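Local coordinates for CRISPR-associated protein, Cse2 family (Thermobifida fusca, PDB 4H79), which probably binds nucleic acid as the CasB (Cse2) subunit of Cascade, the CRISPR surveillance complex of type I-E systems, at residues Gly18-Val21 and Asp22-Arg26; Phe135-Val138 and Gly139-Val142. All coordinates share one frame; numbering follows the deposited sequence.

How the interactions relate
Both contacts are local ones within continuous chain, set on opposite sides of the chain's centre, with nearest atoms about 16 Å apart. Interaction 1 is largely buried and lies inside helix 16-33, where regular i to i+4 backbone bonds carry the turns and the side chains sort by face: valines against helix 80-99, a phenylalanine beside an arginine, an aspartate paired with another arginine. Interaction 2 is only partly buried and covers the C-terminal part of helix 129-138 and the loop leading to helix 144-160. There the bonds step down to i to i+3 and some are weak, a water joins two backbone groups, and V138 packs against helices 144-160 and 180-195.

Interaction 1: Gly18-Val21 and Asp22-Arg26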
loop_
_atom_site.group_PDB
_atom_site.type_symbol
_atom_site.label_atom_id
_atom_site.label_comp_id
_atom_site.label_asym_id
_atom_site.label_seq_id
_atom_site.Cartn_x
_atom_site.Cartn_y
_atom_site.Cartn_z
ATOM N N GLY A 18 -5.175 8.701 2.634
ATOM C CA GLY A 18 -5.594 7.739 1.577
ATOM C C GLY A 18 -6.203 8.459 0.390
ATOM O O GLY A 18 -6.007 8.027 -0.733
ATOM N N THR A 19 -6.896 9.578 0.594
ATOM C CA THR A 19 -7.487 10.314 -0.541
ATOM C C THR A 19 -6.420 10.858 -1.488
ATOM O O THR A 19 -6.537 10.764 -2.728
ATOM C CB THR A 19 -8.298 11.512 -0.039
ATOM O OG1 THR A 19 -9.379 11.005 0.725
ATOM C CG2 THR A 19 -8.858 12.377 -1.239
ATOM N N PHE A 20 -5.367 11.418 -0.893
ATOM C CA PHE A 20 -4.213 11.858 -1.682
ATOM C C PHE A 20 -3.556 10.718 -2.408
ATOM O O PHE A 20 -3.242 10.852 -3.620
ATOM C CB PHE A 20 -3.143 12.581 -0.860
ATOM C CG PHE A 20 -1.891 12.921 -1.695
ATOM C CD1 PHE A 20 -1.885 14.029 -2.597
ATOM C CD2 PHE A 20 -0.755 12.095 -1.634
ATOM C CE1 PHE A 20 -0.745 14.326 -3.373
ATOM C CE2 PHE A 20 0.375 12.362 -2.426
ATOM C CZ PHE A 20 0.385 13.461 -3.297
ATOM N N VAL A 21 -3.284 9.622 -1.675
ATOM C CA VAL A 21 -2.521 8.526 -2.275
ATOM C C VAL A 21 -3.325 7.902 -3.418
ATOM O O VAL A 21 -2.777 7.575 -4.451
ATOM C CB VAL A 21 -2.177 7.451 -1.213
ATOM C CG1 VAL A 21 -1.691 6.137 -1.874
ATOM C CG2 VAL A 21 -1.149 8.007 -0.238
ATOM N N ASP A 22 -4.631 7.743 -3.229
ATOM C CA ASP A 22 -5.483 7.218 -4.297
ATOM C C ASP A 22 -5.358 8.090 -5.586
ATOM O O ASP A 22 -5.257 7.554 -6.703
ATOM C CB ASP A 22 -6.956 7.240 -3.827
ATOM C CG ASP A 22 -7.908 6.943 -4.955
ATOM O OD1 ASP A 22 -7.803 5.909 -5.667
ATOM O OD2 ASP A 22 -8.768 7.784 -5.170
ATOM N N GLN A 23 -5.463 9.431 -5.432
ATOM C CA GLN A 23 -5.411 10.357 -6.559
ATOM C C GLN A 23 -3.986 10.312 -7.196
ATOM O O GLN A 23 -3.839 10.243 -8.416
ATOM C CB GLN A 23 -5.825 11.787 -6.055
ATOM C CG GLN A 23 -5.927 12.863 -7.125
ATOM C CD GLN A 23 -6.759 12.412 -8.329
ATOM O OE1 GLN A 23 -7.884 11.878 -8.189
ATOM N NE2 GLN A 23 -6.200 12.609 -9.525
ATOM N N ARG A 24 -2.935 10.305 -6.371
ATOM C CA ARG A 24 -1.589 10.311 -6.907
ATOM C C ARG A 24 -1.268 8.969 -7.656
ATOM O O ARG A 24 -0.672 8.978 -8.728
ATOM C CB ARG A 24 -0.579 10.531 -5.771
ATOM C CG ARG A 24 0.864 10.656 -6.310
ATOM C CD ARG A 24 1.062 12.034 -6.997
ATOM N NE ARG A 24 2.395 12.072 -7.617
ATOM C CZ ARG A 24 2.633 11.967 -8.917
ATOM N NH1 ARG A 24 1.628 11.901 -9.767
ATOM N NH2 ARG A 24 3.888 11.958 -9.364
ATOM N N VAL A 25 -1.618 7.816 -7.069
ATOM C CA VAL A 25 -1.350 6.505 -7.708
ATOM C C VAL A 25 -2.199 6.427 -8.995
ATOM O O VAL A 25 -1.708 5.913 -10.016
ATOM C CB VAL A 25 -1.751 5.352 -6.761
ATOM C CG1 VAL A 25 -1.809 4.034 -7.489
ATOM C CG2 VAL A 25 -0.828 5.291 -5.543
ATOM N N ARG A 26 -3.444 6.934 -8.983
ATOM C CA ARG A 26 -4.264 6.879 -10.226
ATOM C C ARG A 26 -3.553 7.639 -11.359
ATOM O O ARG A 26 -3.593 7.198 -12.522
ATOM C CB ARG A 26 -5.664 7.511 -10.066
ATOM C CG ARG A 26 -6.643 6.667 -9.264
ATOM C CD ARG A 26 -7.940 7.511 -9.131
ATOM N NE ARG A 26 -8.954 6.884 -8.331
ATOM C CZ ARG A 26 -10.030 6.307 -8.864
ATOM N NH1 ARG A 26 -10.143 6.293 -10.185
ATOM N NH2 ARG A 26 -10.987 5.747 -8.103
HETATM O O HOH W 1 -8.952 10.237 -3.901
#
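Two successive turns of the α-helix 16-33, one of the helices of this all-helical Cse2 protein, meet here through i to i+4 backbone bonds and the side chains beside them. The amides of D22, Q23, R24 and V25 bond to the carbonyls of G18, T19, F20 and V21; the shortest runs 2.8 Å from R24 N to F20 O. F20 swings CG anti to its own N (chi1 175°), which lays its ring alongside R24. R24 CB then sits over one ring face, 4.2 Å from the F20 centroid, a CH-pi contact, while the arginine's guanidinium goes on to the carbonyl of L63. Short, branched and apolar, V21 and V25 fit against helix 80-99: V21 CG1 meets V25 CG2 at 3.9 Å, and both valines pack on L92. D22, a buried acid, has its carboxylate satisfied from several sides. Its OD1 bonds to H108, its OD2 accepts a hydrogen bond from a water whose other hydrogen bond goes to T19 O, and R26 NE forms a salt bridge with D22 OD1 at 3.1 Å, reaching it on the syn side, 27° out of the carboxylate plane.

Interaction 2: Phe135-Val138 and Gly139-Val142; sequences FVQV and GHAV
From F135 on, the backbone bonds span three residues instead of four: V138 N to F135 O and G139 N to V136 O, both weak, then H140 N to Q137 O at 3.1 Å and A141 N to V138 O at 3.3 Å. The last two amides lie well above the planes of the carbonyls they meet, the H140 one 65° out, so neither uses a lone-pair direction. F135 O lies 4.0 Å from G139 N, and a water bridges the two, donating to F135 O at 2.9 Å and weakly accepting from G139 N. V138 to A141 form a type I β turn, by which the chain leaves helix 129-138 and starts toward helix 144-160. G139, buried at this turn, has no side chain to accommodate, and its carbonyl is taken by R187 of helix 180-195. In V138, chi1 of 177° sets CG1 beside the carbonyl carbon, 3.7 Å from G139 N; the compact apolar side chain packs on L147, L151 and I154 of helix 144-160 and on W190. A141, small enough to sit close to the turn, brings CB to 3.6 Å from V138 O and also touches L147. Q137 and H140, with V136, are exposed, and H140 also touches R187. Q137 bends at chi2 and crosses H140 at a slant, with the amide and imidazole planes 22° apart and Q137 NE2 4.0 Å from H140 ND1. That same ND1 approaches V136 O at 3.5 Å, with the oxygen oblique to the ring.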
loop_
_atom_site.group_PDB
_atom_site.type_symbol
_atom_site.label_atom_id
_atom_site.label_comp_id
_atom_site.label_asym_id
_atom_site.label_seq_id
_atom_site.Cartn_x
_atom_site.Cartn_y
_atom_site.Cartn_z
ATOM N N PHE A 135 1.358 -13.804 6.700
ATOM C CA PHE A 135 0.408 -12.701 6.621
ATOM C C PHE A 135 0.076 -12.171 8.028
ATOM O O PHE A 135 0.053 -10.948 8.277
ATOM C CB PHE A 135 -0.859 -13.133 5.897
ATOM C CG PHE A 135 -1.864 -12.026 5.738
ATOM C CD1 PHE A 135 -1.471 -10.745 5.340
ATOM C CD2 PHE A 135 -3.192 -12.255 6.033
ATOM C CE1 PHE A 135 -2.405 -9.714 5.203
ATOM C CE2 PHE A 135 -4.121 -11.252 5.876
ATOM C CZ PHE A 135 -3.728 -9.994 5.455
ATOM N N VAL A 136 -0.152 -13.106 8.947
ATOM C CA VAL A 136 -0.438 -12.766 10.338
ATOM C C VAL A 136 0.721 -11.964 10.926
ATOM O O VAL A 136 0.501 -10.965 11.641
ATOM C CB VAL A 136 -0.814 -14.020 11.197
ATOM C CG1 VAL A 136 -0.746 -13.712 12.710
ATOM C CG2 VAL A 136 -2.228 -14.537 10.799
ATOM N N GLN A 137 1.936 -12.351 10.559
ATOM C CA GLN A 137 3.135 -11.710 11.100
ATOM C C GLN A 137 3.314 -10.270 10.598
ATOM O O GLN A 137 3.930 -9.435 11.305
ATOM C CB GLN A 137 4.387 -12.570 10.869
ATOM C CG GLN A 137 4.548 -13.683 11.942
ATOM C CD GLN A 137 4.304 -13.200 13.415
ATOM O OE1 GLN A 137 5.194 -12.610 14.057
ATOM N NE2 GLN A 137 3.096 -13.477 13.959
ATOM N N VAL A 138 2.753 -9.955 9.425
ATOM C CA VAL A 138 2.846 -8.604 8.885
ATOM C C VAL A 138 2.317 -7.569 9.917
ATOM O O VAL A 138 2.965 -6.534 10.175
ATOM C CB VAL A 138 2.077 -8.421 7.569
ATOM C CG1 VAL A 138 2.177 -6.936 7.106
ATOM C CG2 VAL A 138 2.556 -9.378 6.415
ATOM N N GLY A 139 1.165 -7.861 10.529
ATOM C CA GLY A 139 0.514 -6.903 11.411
ATOM C C GLY A 139 1.180 -6.763 12.741
ATOM O O GLY A 139 0.846 -5.870 13.475
ATOM N N HIS A 140 2.122 -7.658 13.037
ATOM C CA HIS A 140 2.853 -7.602 14.300
ATOM C C HIS A 140 4.243 -6.951 14.204
ATOM O O HIS A 140 4.990 -6.937 15.193
ATOM C CB HIS A 140 2.889 -8.995 14.953
ATOM C CG HIS A 140 1.558 -9.411 15.578
ATOM N ND1 HIS A 140 0.810 -10.420 15.089
ATOM C CD2 HIS A 140 0.847 -8.891 16.671
ATOM C CE1 HIS A 140 -0.314 -10.550 15.826
ATOM N NE2 HIS A 140 -0.283 -9.628 16.804
ATOM N N ALA A 141 4.587 -6.379 13.041
ATOM C CA ALA A 141 5.850 -5.581 12.870
ATOM C C ALA A 141 5.963 -4.497 13.927
ATOM O O ALA A 141 5.000 -3.755 14.168
ATOM C CB ALA A 141 5.943 -4.941 11.442
ATOM N N VAL A 142 7.139 -4.408 14.557
ATOM C CA VAL A 142 7.415 -3.431 15.639
ATOM C C VAL A 142 7.821 -2.062 15.098
ATOM O O VAL A 142 7.683 -1.081 15.769
ATOM C CB VAL A 142 8.495 -3.952 16.630
ATOM C CG1 VAL A 142 7.995 -5.221 17.305
ATOM C CG2 VAL A 142 9.858 -4.172 15.938
HETATM O O HOH W 2 -1.592 -9.269 9.969
#